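Side-chain contacts in fructose-2,6-bisphosphatase TIGAR B (Danio rerio, PDB 3E9D), which probably removes the 2-phosphate from fructose 2,6-bisphosphate and so restrains glycolysis, acting through a phosphohistidine intermediate: residues A[192-197]-A[221-226]; A[130-135]-A[184-189]; A[2-7]-A[141-146]; A[226-231]-A[235-240]. All blocks are in the same frame, centred on the assembly; numbering follows the deposited sequence.

Contact 1. Residues A[192-197]-A[221-226]; sequences RHLVED and SRFIFT. With K (potassium ion), chain E.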
# COMPACT_ATOMS: atom_id res chain seq x y z
N ARG A 192 8.47 4.90 -1.06
CA ARG A 192 9.83 5.46 -1.11
C ARG A 192 10.86 4.47 -0.52
O ARG A 192 11.98 4.37 -1.03
CB ARG A 192 9.93 6.82 -0.38
CG ARG A 192 11.34 7.46 -0.56
CD ARG A 192 11.45 8.88 0.02
NE ARG A 192 10.80 9.90 -0.82
CZ ARG A 192 11.38 10.53 -1.85
NH1 ARG A 192 12.62 10.24 -2.23
NH2 ARG A 192 10.68 11.44 -2.52
N HIS A 193 10.48 3.76 0.55
CA HIS A 193 11.35 2.72 1.10
C HIS A 193 11.68 1.63 0.05
O HIS A 193 12.84 1.30 -0.18
CB HIS A 193 10.75 2.06 2.34
CG HIS A 193 11.57 0.90 2.84
ND1 HIS A 193 12.84 1.05 3.34
CD2 HIS A 193 11.31 -0.43 2.87
CE1 HIS A 193 13.33 -0.13 3.67
NE2 HIS A 193 12.41 -1.05 3.41
N LEU A 194 10.65 1.11 -0.60
CA LEU A 194 10.81 0.11 -1.66
C LEU A 194 11.71 0.60 -2.80
O LEU A 194 12.62 -0.11 -3.23
CB LEU A 194 9.45 -0.30 -2.20
CG LEU A 194 8.53 -1.13 -1.28
CD1 LEU A 194 7.25 -1.47 -2.02
CD2 LEU A 194 9.20 -2.41 -0.74
N VAL A 195 11.48 1.84 -3.25
CA VAL A 195 12.15 2.35 -4.45
C VAL A 195 13.56 2.86 -4.17
O VAL A 195 14.51 2.54 -4.89
CB VAL A 195 11.29 3.46 -5.11
CG1 VAL A 195 12.07 4.16 -6.21
CG2 VAL A 195 9.99 2.83 -5.67
N GLU A 196 13.71 3.64 -3.11
CA GLU A 196 14.97 4.30 -2.80
C GLU A 196 15.88 3.47 -1.87
O GLU A 196 17.06 3.26 -2.17
CB GLU A 196 14.67 5.69 -2.21
CG GLU A 196 15.71 6.72 -2.49
CD GLU A 196 15.25 8.12 -2.12
OE1 GLU A 196 15.61 9.08 -2.86
OE2 GLU A 196 14.55 8.27 -1.09
N ASP A 197 15.33 2.97 -0.76
CA ASP A 197 16.15 2.25 0.23
C ASP A 197 16.56 0.87 -0.24
O ASP A 197 17.62 0.39 0.13
CB ASP A 197 15.42 2.12 1.57
CG ASP A 197 15.15 3.47 2.22
OD1 ASP A 197 15.81 4.47 1.86
OD2 ASP A 197 14.26 3.52 3.09
N SER A 221 -1.34 0.87 -6.53
CA SER A 221 0.05 0.63 -6.93
C SER A 221 0.35 -0.86 -6.96
O SER A 221 -0.34 -1.66 -6.32
CB SER A 221 1.05 1.31 -5.95
OG SER A 221 0.70 2.68 -5.76
N ARG A 222 1.40 -1.25 -7.69
CA ARG A 222 1.74 -2.67 -7.82
C ARG A 222 3.25 -2.87 -7.88
O ARG A 222 3.92 -2.20 -8.68
CB ARG A 222 1.09 -3.30 -9.06
CG ARG A 222 1.27 -4.86 -9.12
CD ARG A 222 0.77 -5.53 -10.43
NE ARG A 222 -0.70 -5.51 -10.68
CZ ARG A 222 -1.59 -5.40 -9.73
NH1 ARG A 222 -1.13 -5.31 -8.51
NH2 ARG A 222 -2.91 -5.37 -9.97
N PHE A 223 3.75 -3.79 -7.05
CA PHE A 223 5.14 -4.23 -7.08
C PHE A 223 5.14 -5.75 -7.19
O PHE A 223 4.22 -6.41 -6.68
CB PHE A 223 5.90 -3.83 -5.79
CG PHE A 223 6.14 -2.34 -5.66
CD1 PHE A 223 7.37 -1.79 -6.01
CD2 PHE A 223 5.13 -1.50 -5.18
CE1 PHE A 223 7.60 -0.41 -5.90
CE2 PHE A 223 5.35 -0.11 -5.06
CZ PHE A 223 6.60 0.43 -5.43
N ILE A 224 6.15 -6.29 -7.86
CA ILE A 224 6.41 -7.71 -7.88
C ILE A 224 7.68 -7.98 -7.06
O ILE A 224 8.74 -7.36 -7.31
CB ILE A 224 6.63 -8.24 -9.33
CG1 ILE A 224 5.57 -7.68 -10.32
CG2 ILE A 224 6.67 -9.78 -9.34
CD1 ILE A 224 4.11 -7.96 -9.92
N PHE A 225 7.57 -8.90 -6.10
CA PHE A 225 8.69 -9.27 -5.23
C PHE A 225 9.20 -10.66 -5.58
O PHE A 225 8.42 -11.58 -5.84
CB PHE A 225 8.23 -9.32 -3.77
CG PHE A 225 7.89 -7.98 -3.18
CD1 PHE A 225 8.82 -7.33 -2.37
CD2 PHE A 225 6.66 -7.38 -3.43
CE1 PHE A 225 8.52 -6.09 -1.78
CE2 PHE A 225 6.36 -6.12 -2.88
CZ PHE A 225 7.28 -5.48 -2.05
N THR A 226 10.52 -10.81 -5.58
CA THR A 226 11.11 -12.14 -5.59
C THR A 226 11.90 -12.29 -4.30
O THR A 226 12.76 -11.45 -3.99
CB THR A 226 12.00 -12.36 -6.81
OG1 THR A 226 11.19 -12.32 -7.99
CG2 THR A 226 12.70 -13.71 -6.73
K K E . 17.10 1.88 -5.06
O HOH W 1 15.16 2.41 -7.55
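The backbones of L194 and F223 come no nearer than 9.0 Å between CA atoms, because the local axes of helix 192-197 and strand 221-226 pass 11.4 Å apart at 53°. Side chains alone bridge that gap, a small example of how a helix is seated on a sheet. L194 divides its two methyls between two aromatic rings. CD1 of L194 stands over the middle of the F223 ring, 3.7 Å from the centroid and only 5° off the normal, a CH-pi contact. Its twin, CD2 of L194, instead meets the rim of the F225 ring near its plane, with F225 CZ at 3.9 Å. With CG of L194 anti to the carbonyl carbon (chi1 -70°) and CD1 extended from CA, CD1 reaches the face of F223 while the other branch turns to F225. V195 adds a flank: its CG2 lies 4.0 Å from F223 CE1, at the ring edge. F223 is therefore held over a face and at its rim by consecutive helical residues. Away from the rings, polar groups of the same turn pair up: H193 ND1 donates in its ring plane to the anti lone pair of D197 OD2 (2.9 Å), which also has a salt bridge to K129. Carbonyl oxygens bind a potassium ion: V195 O at 2.7 Å and, at longer range, E196 O and a water, joined by L198 O. Around this core, F132 of helix 125-146 packs on L194, I239 and I244 of strand 233-246 lean on F223, and L6 of strand 2-10 touches F225.

Contact 2. Residues A[130-135]-A[184-189]; sequences TRFKMF and GAFIRI. With PO4 (phosphate ion), chain C.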
# COMPACT_ATOMS: atom_id res chain seq x y z
N THR A 130 9.87 2.09 9.84
CA THR A 130 10.11 0.90 10.66
C THR A 130 8.89 -0.03 10.70
O THR A 130 9.04 -1.25 10.59
CB THR A 130 10.57 1.30 12.08
OG1 THR A 130 11.83 1.97 11.96
CG2 THR A 130 10.71 0.09 12.99
N ARG A 131 7.69 0.53 10.83
CA ARG A 131 6.45 -0.27 10.79
C ARG A 131 6.28 -1.02 9.46
O ARG A 131 5.93 -2.22 9.45
CB ARG A 131 5.21 0.59 11.07
CG ARG A 131 5.10 1.04 12.53
CD ARG A 131 3.67 1.44 12.86
NE ARG A 131 3.27 2.77 12.36
CZ ARG A 131 2.39 2.97 11.38
NH1 ARG A 131 1.83 1.95 10.74
NH2 ARG A 131 2.04 4.21 11.06
N PHE A 132 6.52 -0.33 8.35
CA PHE A 132 6.48 -0.97 7.03
C PHE A 132 7.53 -2.08 6.90
O PHE A 132 7.23 -3.15 6.38
CB PHE A 132 6.61 0.04 5.89
CG PHE A 132 6.51 -0.60 4.52
CD1 PHE A 132 5.35 -1.25 4.12
CD2 PHE A 132 7.59 -0.54 3.63
CE1 PHE A 132 5.25 -1.85 2.86
CE2 PHE A 132 7.50 -1.11 2.36
CZ PHE A 132 6.33 -1.77 1.97
N LYS A 133 8.75 -1.82 7.39
CA LYS A 133 9.82 -2.83 7.39
C LYS A 133 9.41 -4.08 8.18
O LYS A 133 9.68 -5.21 7.76
CB LYS A 133 11.12 -2.28 7.98
CG LYS A 133 11.88 -1.28 7.09
CD LYS A 133 13.19 -0.87 7.76
CE LYS A 133 13.70 0.47 7.28
NZ LYS A 133 14.72 1.04 8.26
N MET A 134 8.75 -3.86 9.33
CA MET A 134 8.24 -4.97 10.13
C MET A 134 7.11 -5.71 9.40
O MET A 134 7.02 -6.94 9.44
CB MET A 134 7.74 -4.48 11.50
CG MET A 134 8.86 -3.94 12.41
SD MET A 134 8.15 -3.08 13.86
CE MET A 134 7.22 -4.43 14.64
N PHE A 135 6.27 -4.93 8.73
CA PHE A 135 5.21 -5.52 7.93
C PHE A 135 5.79 -6.39 6.82
O PHE A 135 5.31 -7.51 6.59
CB PHE A 135 4.26 -4.46 7.33
CG PHE A 135 3.28 -5.06 6.33
CD1 PHE A 135 2.19 -5.80 6.78
CD2 PHE A 135 3.49 -4.94 4.96
CE1 PHE A 135 1.29 -6.40 5.86
CE2 PHE A 135 2.59 -5.53 4.05
CZ PHE A 135 1.49 -6.26 4.53
N GLY A 184 -2.67 6.99 3.07
CA GLY A 184 -1.89 7.80 2.16
C GLY A 184 -0.47 8.07 2.61
O GLY A 184 0.48 7.82 1.87
N ALA A 185 -0.30 8.57 3.83
CA ALA A 185 1.03 8.90 4.32
C ALA A 185 1.86 7.63 4.48
O ALA A 185 3.01 7.58 4.03
CB ALA A 185 0.98 9.70 5.62
N PHE A 186 1.27 6.59 5.08
CA PHE A 186 1.95 5.29 5.20
C PHE A 186 2.41 4.72 3.85
O PHE A 186 3.57 4.27 3.71
CB PHE A 186 1.05 4.28 5.89
CG PHE A 186 1.70 2.95 6.11
CD1 PHE A 186 2.45 2.72 7.27
CD2 PHE A 186 1.57 1.92 5.17
CE1 PHE A 186 3.06 1.47 7.49
CE2 PHE A 186 2.19 0.69 5.37
CZ PHE A 186 2.92 0.46 6.54
N ILE A 187 1.52 4.72 2.86
CA ILE A 187 1.83 4.18 1.55
C ILE A 187 2.93 4.99 0.88
O ILE A 187 3.82 4.42 0.25
CB ILE A 187 0.54 4.08 0.62
CG1 ILE A 187 -0.38 2.94 1.10
CG2 ILE A 187 0.93 3.88 -0.83
CD1 ILE A 187 -1.86 3.06 0.60
N ARG A 188 2.87 6.32 1.01
CA ARG A 188 3.88 7.17 0.40
C ARG A 188 5.25 6.86 0.96
O ARG A 188 6.22 6.70 0.21
CB ARG A 188 3.57 8.66 0.61
CG ARG A 188 4.29 9.54 -0.40
CD ARG A 188 3.77 10.98 -0.33
NE ARG A 188 4.35 11.79 -1.39
CZ ARG A 188 4.23 13.12 -1.47
NH1 ARG A 188 3.55 13.77 -0.54
NH2 ARG A 188 4.80 13.78 -2.48
N ILE A 189 5.32 6.77 2.29
CA ILE A 189 6.56 6.44 2.97
C ILE A 189 7.05 5.04 2.54
O ILE A 189 8.25 4.85 2.30
CB ILE A 189 6.43 6.61 4.51
CG1 ILE A 189 6.30 8.11 4.83
CG2 ILE A 189 7.65 5.99 5.25
CD1 ILE A 189 5.66 8.43 6.22
P PO4 C . -5.56 8.65 5.30
O1 PO4 C . -5.95 7.68 6.39
O2 PO4 C . -5.08 7.95 4.05
O3 PO4 C . -6.74 9.51 4.91
O4 PO4 C . -4.48 9.58 5.81
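In the histidine phosphatase fold, two helices pack beside the catalytic pocket here, and F186 on helix 184-197 meets R131 and F132 on helix 125-146. The F186 ring reaches in between the side chains of R131 and F132. Its CZ touches F132 CB at 3.8 Å, while the two rings approach obliquely, with centroids 5.9 Å apart and planes at 81°. The F132 ring thus stands across that of F186, with F132 CB and CD1 both near F186 CZ. From the neighbouring position, the bent side chain of R131 lays its guanidinium obliquely beside the same ring, the two planes just 22° apart, and R131 NH1 comes to 3.5 Å from F186 CE1. That guanidinium is anchored from outside the pair, through a salt bridge of its NE to E123 and a hydrogen bond of NH1 to R88 O, so its rotation is fixed independently of F186. The backbone N-H groups of A185 and F186 hold the carboxylate of E89, inferred to be the proton donor/acceptor, whose side chain lies about 4 Å from that of F186. A phosphate, probably from the crystallisation liquor, is held by H183, R10, R61 and N17, and G184 N donates to its O2 over 2.8 Å in an almost straight bond of 174°.

Contact 3. Residues A[2-7]-A[141-146]; sequences LTFALT and QRMFEE
Both faces of the F4 ring have company. Over one, M143 CG sits above the centre, 4.1 Å from the centroid and 6° off the normal, as a CH-pi contact; on the opposite side the ring of F225 approaches nearly parallel but well displaced. The sulfur of M143 follows CG over the same face at a longer range, 5.1 Å from the centroid, which makes this a long Met-aromatic contact. Bends in the methionine chain at chi2 and chi3 then turn the end of the chain away from the strand; the M143 side chain also packs on N53 and F55 of strand 53-56. CG of F4 lies between the backbone N and the carbonyl carbon (chi1 70°), which turns one face of the ring to M143. The second flat group, the F144 ring, is met obliquely, with L2 CB 4.5 Å from its CD1. L2 does more through its other end: L2 CD2 rests 3.7 Å from M143 O, a backbone carbonyl, and L2 CD2 is 3.9 Å from M143 CB. This leucine methyl thus lies against helix backbone as well as side chain, and L2 also packs on A150 and L151 of the loop after the helix. The short axes of strand 2-7 and helix 141-146 approach to 9.7 Å at 118°, steeply crossed, and the side chains that meet there are all apolar. Such packing of a helix on the face of a central sheet by alternating strand residues, here L2 and F4, is characteristic of layered alpha/beta folds, including the histidine phosphatases.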
# COMPACT_ATOMS: atom_id res chain seq x y z
N LEU A 2 10.43 -17.60 -4.26
CA LEU A 2 9.03 -17.24 -4.41
C LEU A 2 8.87 -15.88 -5.07
O LEU A 2 9.50 -14.90 -4.67
CB LEU A 2 8.27 -17.26 -3.07
CG LEU A 2 6.79 -16.84 -3.15
CD1 LEU A 2 5.94 -17.88 -3.91
CD2 LEU A 2 6.22 -16.60 -1.75
N THR A 3 8.03 -15.83 -6.10
CA THR A 3 7.66 -14.58 -6.75
C THR A 3 6.20 -14.32 -6.47
O THR A 3 5.37 -15.20 -6.67
CB THR A 3 7.87 -14.65 -8.27
OG1 THR A 3 9.26 -14.77 -8.55
CG2 THR A 3 7.33 -13.36 -8.97
N PHE A 4 5.88 -13.11 -6.01
CA PHE A 4 4.49 -12.75 -5.76
C PHE A 4 4.24 -11.27 -6.06
O PHE A 4 5.16 -10.45 -5.99
CB PHE A 4 4.05 -13.11 -4.32
CG PHE A 4 4.68 -12.26 -3.24
CD1 PHE A 4 4.07 -11.09 -2.81
CD2 PHE A 4 5.88 -12.66 -2.63
CE1 PHE A 4 4.65 -10.29 -1.81
CE2 PHE A 4 6.47 -11.89 -1.62
CZ PHE A 4 5.84 -10.69 -1.20
N ALA A 5 3.01 -10.97 -6.47
CA ALA A 5 2.57 -9.60 -6.74
C ALA A 5 1.99 -9.01 -5.47
O ALA A 5 1.36 -9.72 -4.66
CB ALA A 5 1.52 -9.59 -7.85
N LEU A 6 2.20 -7.71 -5.30
CA LEU A 6 1.59 -6.98 -4.20
C LEU A 6 0.83 -5.78 -4.77
O LEU A 6 1.45 -4.88 -5.34
CB LEU A 6 2.64 -6.50 -3.20
CG LEU A 6 2.09 -5.62 -2.08
CD1 LEU A 6 1.22 -6.45 -1.14
CD2 LEU A 6 3.21 -4.92 -1.28
N THR A 7 -0.49 -5.78 -4.60
CA THR A 7 -1.31 -4.63 -5.01
C THR A 7 -1.64 -3.82 -3.79
O THR A 7 -2.10 -4.37 -2.78
CB THR A 7 -2.61 -5.08 -5.71
OG1 THR A 7 -2.27 -5.77 -6.92
CG2 THR A 7 -3.53 -3.89 -6.03
N GLN A 141 7.42 -13.85 5.41
CA GLN A 141 7.37 -15.10 6.16
C GLN A 141 6.03 -15.81 5.92
O GLN A 141 6.00 -17.02 5.65
CB GLN A 141 7.63 -14.86 7.65
CG GLN A 141 7.53 -16.12 8.53
CD GLN A 141 8.56 -17.20 8.16
OE1 GLN A 141 9.72 -16.90 7.83
NE2 GLN A 141 8.15 -18.47 8.23
N ARG A 142 4.94 -15.05 5.98
CA ARG A 142 3.61 -15.60 5.73
C ARG A 142 3.42 -16.10 4.29
O ARG A 142 2.83 -17.15 4.09
CB ARG A 142 2.51 -14.59 6.09
CG ARG A 142 1.08 -15.18 5.99
CD ARG A 142 0.01 -14.10 6.15
NE ARG A 142 0.02 -13.55 7.51
CZ ARG A 142 -0.70 -14.02 8.52
NH1 ARG A 142 -1.51 -15.06 8.35
NH2 ARG A 142 -0.61 -13.45 9.72
N MET A 143 3.90 -15.34 3.30
CA MET A 143 3.78 -15.75 1.89
C MET A 143 4.59 -17.03 1.65
O MET A 143 4.14 -17.95 0.97
CB MET A 143 4.23 -14.65 0.91
CG MET A 143 3.36 -13.35 0.90
SD MET A 143 1.57 -13.62 0.62
CE MET A 143 1.02 -13.57 2.30
N PHE A 144 5.79 -17.06 2.22
CA PHE A 144 6.67 -18.21 2.05
C PHE A 144 6.07 -19.46 2.68
O PHE A 144 6.08 -20.51 2.06
CB PHE A 144 8.05 -17.92 2.63
CG PHE A 144 9.12 -18.84 2.13
CD1 PHE A 144 9.75 -18.59 0.92
CD2 PHE A 144 9.48 -19.96 2.86
CE1 PHE A 144 10.74 -19.45 0.46
CE2 PHE A 144 10.46 -20.82 2.41
CZ PHE A 144 11.10 -20.57 1.21
N GLU A 145 5.56 -19.35 3.90
CA GLU A 145 4.95 -20.49 4.61
C GLU A 145 3.73 -21.04 3.88
O GLU A 145 3.49 -22.24 3.90
CB GLU A 145 4.45 -20.07 5.98
CG GLU A 145 5.50 -19.94 7.04
CD GLU A 145 4.98 -19.13 8.22
OE1 GLU A 145 3.82 -18.66 8.17
OE2 GLU A 145 5.75 -18.94 9.19
N GLU A 146 2.94 -20.16 3.30
CA GLU A 146 1.72 -20.59 2.64
C GLU A 146 1.88 -21.05 1.19
O GLU A 146 1.06 -21.81 0.69
CB GLU A 146 0.68 -19.48 2.70
CG GLU A 146 -0.51 -19.80 1.83
CD GLU A 146 -1.70 -18.88 2.10
OE1 GLU A 146 -1.59 -17.99 2.99
OE2 GLU A 146 -2.72 -19.08 1.40

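Contact 4. Residues A[226-231]-A[235-240]; sequences TIHREE and RATRIQ
T226 O is approached by two successive N-H groups of the partner strand: T237 N donates to it at 2.8 Å, and R238 N adds a weak bond at 3.4 Å. The CA of A236 also leans on this oxygen as a C-H donor. On the other side of the same residue, T226 N returns a nearly straight bond of 170° to R238 O, so T226 faces both T237 and R238. Beyond this point the pairing is regular. H228 and R235 form a hydrogen-bonded pair with two mutual bonds, H228 N to R235 O and R235 N to H228 O, each 2.8 Å. Between that pair and the bulge, I227 and A236 form a non-hydrogen-bonded pair, their side chains turned to the face packed by F140 of helix 125-146. On the face carrying H228, the methyl of T237 comes over the imidazole: CG2 of T237 lies 3.6 Å from the H228 ring centroid, 17° off the normal and shifted toward the rim. Farther out, the extended R235 chain crosses E230 at about a right angle, with E230 OE1 3.5 Å from R235 CD. The charged atoms themselves stay slightly beyond salt-bridge range, E230 OE1 being 4.1 Å from R235 NE. The extra residue opposite T226, where the chain turns a corner at T237, makes this a classic beta bulge in an antiparallel hairpin at the edge of the sheet.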
# COMPACT_ATOMS: atom_id res chain seq x y z
N THR A 226 10.52 -10.81 -5.58
CA THR A 226 11.11 -12.14 -5.59
C THR A 226 11.90 -12.29 -4.30
O THR A 226 12.76 -11.45 -3.99
CB THR A 226 12.00 -12.36 -6.81
OG1 THR A 226 11.19 -12.32 -7.99
CG2 THR A 226 12.70 -13.71 -6.73
N ILE A 227 11.59 -13.34 -3.54
CA ILE A 227 12.20 -13.54 -2.24
C ILE A 227 12.98 -14.87 -2.19
O ILE A 227 12.55 -15.87 -2.80
CB ILE A 227 11.20 -13.41 -1.07
CG1 ILE A 227 10.07 -14.44 -1.17
CG2 ILE A 227 10.58 -11.96 -1.00
CD1 ILE A 227 9.19 -14.52 0.13
N HIS A 228 14.11 -14.82 -1.48
CA HIS A 228 15.04 -15.93 -1.25
C HIS A 228 15.19 -16.15 0.25
O HIS A 228 15.07 -15.23 1.05
CB HIS A 228 16.44 -15.60 -1.82
CG HIS A 228 16.53 -15.69 -3.31
ND1 HIS A 228 17.68 -16.12 -3.96
CD2 HIS A 228 15.64 -15.39 -4.29
CE1 HIS A 228 17.47 -16.09 -5.27
NE2 HIS A 228 16.24 -15.66 -5.49
N ARG A 229 15.48 -17.39 0.62
CA ARG A 229 15.80 -17.74 1.99
C ARG A 229 17.29 -18.07 2.07
O ARG A 229 17.79 -18.89 1.30
CB ARG A 229 14.98 -18.95 2.39
CG ARG A 229 14.85 -19.18 3.85
CD ARG A 229 13.53 -19.92 4.07
NE ARG A 229 13.51 -20.59 5.35
CZ ARG A 229 12.80 -20.19 6.39
NH1 ARG A 229 12.01 -19.11 6.30
NH2 ARG A 229 12.88 -20.89 7.52
N GLU A 230 17.97 -17.40 2.99
CA GLU A 230 19.38 -17.66 3.30
C GLU A 230 19.55 -17.64 4.80
O GLU A 230 19.26 -16.63 5.44
CB GLU A 230 20.27 -16.58 2.70
CG GLU A 230 20.25 -16.55 1.19
CD GLU A 230 20.51 -15.17 0.64
OE1 GLU A 230 20.39 -14.18 1.40
OE2 GLU A 230 20.83 -15.09 -0.57
N GLU A 231 20.00 -18.76 5.35
CA GLU A 231 20.23 -18.89 6.79
C GLU A 231 18.92 -18.77 7.56
O GLU A 231 18.88 -18.28 8.69
CB GLU A 231 21.24 -17.84 7.30
CG GLU A 231 22.37 -17.49 6.32
CD GLU A 231 23.28 -18.66 6.02
OE1 GLU A 231 23.83 -19.27 6.98
OE2 GLU A 231 23.46 -18.98 4.81
N ARG A 235 14.73 -12.73 2.31
CA ARG A 235 15.13 -11.45 1.75
C ARG A 235 14.59 -11.32 0.34
O ARG A 235 14.55 -12.30 -0.40
CB ARG A 235 16.66 -11.35 1.71
CG ARG A 235 17.27 -11.09 3.07
CD ARG A 235 18.71 -11.61 3.16
NE ARG A 235 19.15 -11.79 4.54
CZ ARG A 235 19.52 -10.80 5.34
NH1 ARG A 235 19.51 -9.54 4.91
NH2 ARG A 235 19.91 -11.06 6.59
N ALA A 236 14.20 -10.10 -0.02
CA ALA A 236 13.85 -9.76 -1.39
C ALA A 236 15.12 -9.60 -2.21
O ALA A 236 15.99 -8.79 -1.87
CB ALA A 236 13.02 -8.48 -1.45
N THR A 237 15.25 -10.38 -3.27
CA THR A 237 16.37 -10.23 -4.17
C THR A 237 16.01 -9.30 -5.34
O THR A 237 16.88 -8.62 -5.88
CB THR A 237 16.81 -11.57 -4.73
OG1 THR A 237 15.66 -12.25 -5.23
CG2 THR A 237 17.49 -12.42 -3.63
N ARG A 238 14.74 -9.30 -5.72
CA ARG A 238 14.26 -8.40 -6.77
C ARG A 238 12.93 -7.78 -6.35
O ARG A 238 12.06 -8.47 -5.84
CB ARG A 238 14.11 -9.15 -8.08
CG ARG A 238 13.64 -8.27 -9.25
CD ARG A 238 13.72 -9.07 -10.55
NE ARG A 238 15.07 -9.59 -10.73
CZ ARG A 238 15.40 -10.56 -11.58
NH1 ARG A 238 14.47 -11.13 -12.35
NH2 ARG A 238 16.67 -10.95 -11.67
N ILE A 239 12.82 -6.46 -6.54
CA ILE A 239 11.57 -5.73 -6.38
C ILE A 239 11.34 -4.98 -7.70
O ILE A 239 12.21 -4.21 -8.15
CB ILE A 239 11.63 -4.76 -5.17
CG1 ILE A 239 11.99 -5.55 -3.89
CG2 ILE A 239 10.31 -3.99 -5.02
CD1 ILE A 239 12.33 -4.68 -2.69
N GLN A 240 10.21 -5.24 -8.34
CA GLN A 240 9.90 -4.59 -9.61
C GLN A 240 8.67 -3.71 -9.42
O GLN A 240 7.58 -4.22 -9.12
CB GLN A 240 9.65 -5.62 -10.72
CG GLN A 240 9.07 -5.03 -12.05
CD GLN A 240 10.13 -4.37 -12.93
OE1 GLN A 240 11.16 -4.97 -13.22
NE2 GLN A 240 9.88 -3.13 -13.37
O HOH W 2 10.37 -9.46 -8.65

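Followed from the N terminus, contact 3 closes the longest loop, bringing strand 2-7 back to helix 141-146. Contact 2 starts within that loop, at 130-135, and ends beyond it at 184-189, so these two cross while sharing helix 125-146. Helix 184-197 then continues into contact 1, which closes over 23 residues, including helix 208-211, to reach strand 221-226. Contact 4 follows in series as a tight hairpin and shares T226 with contact 1. None lies within another. Together they join two packed helices to neighbouring strands 2-10, 220-230 and 233-246: H193 packs against K133 between contacts 1 and 2, and L2 O pairs with I227 N between contacts 3 and 4.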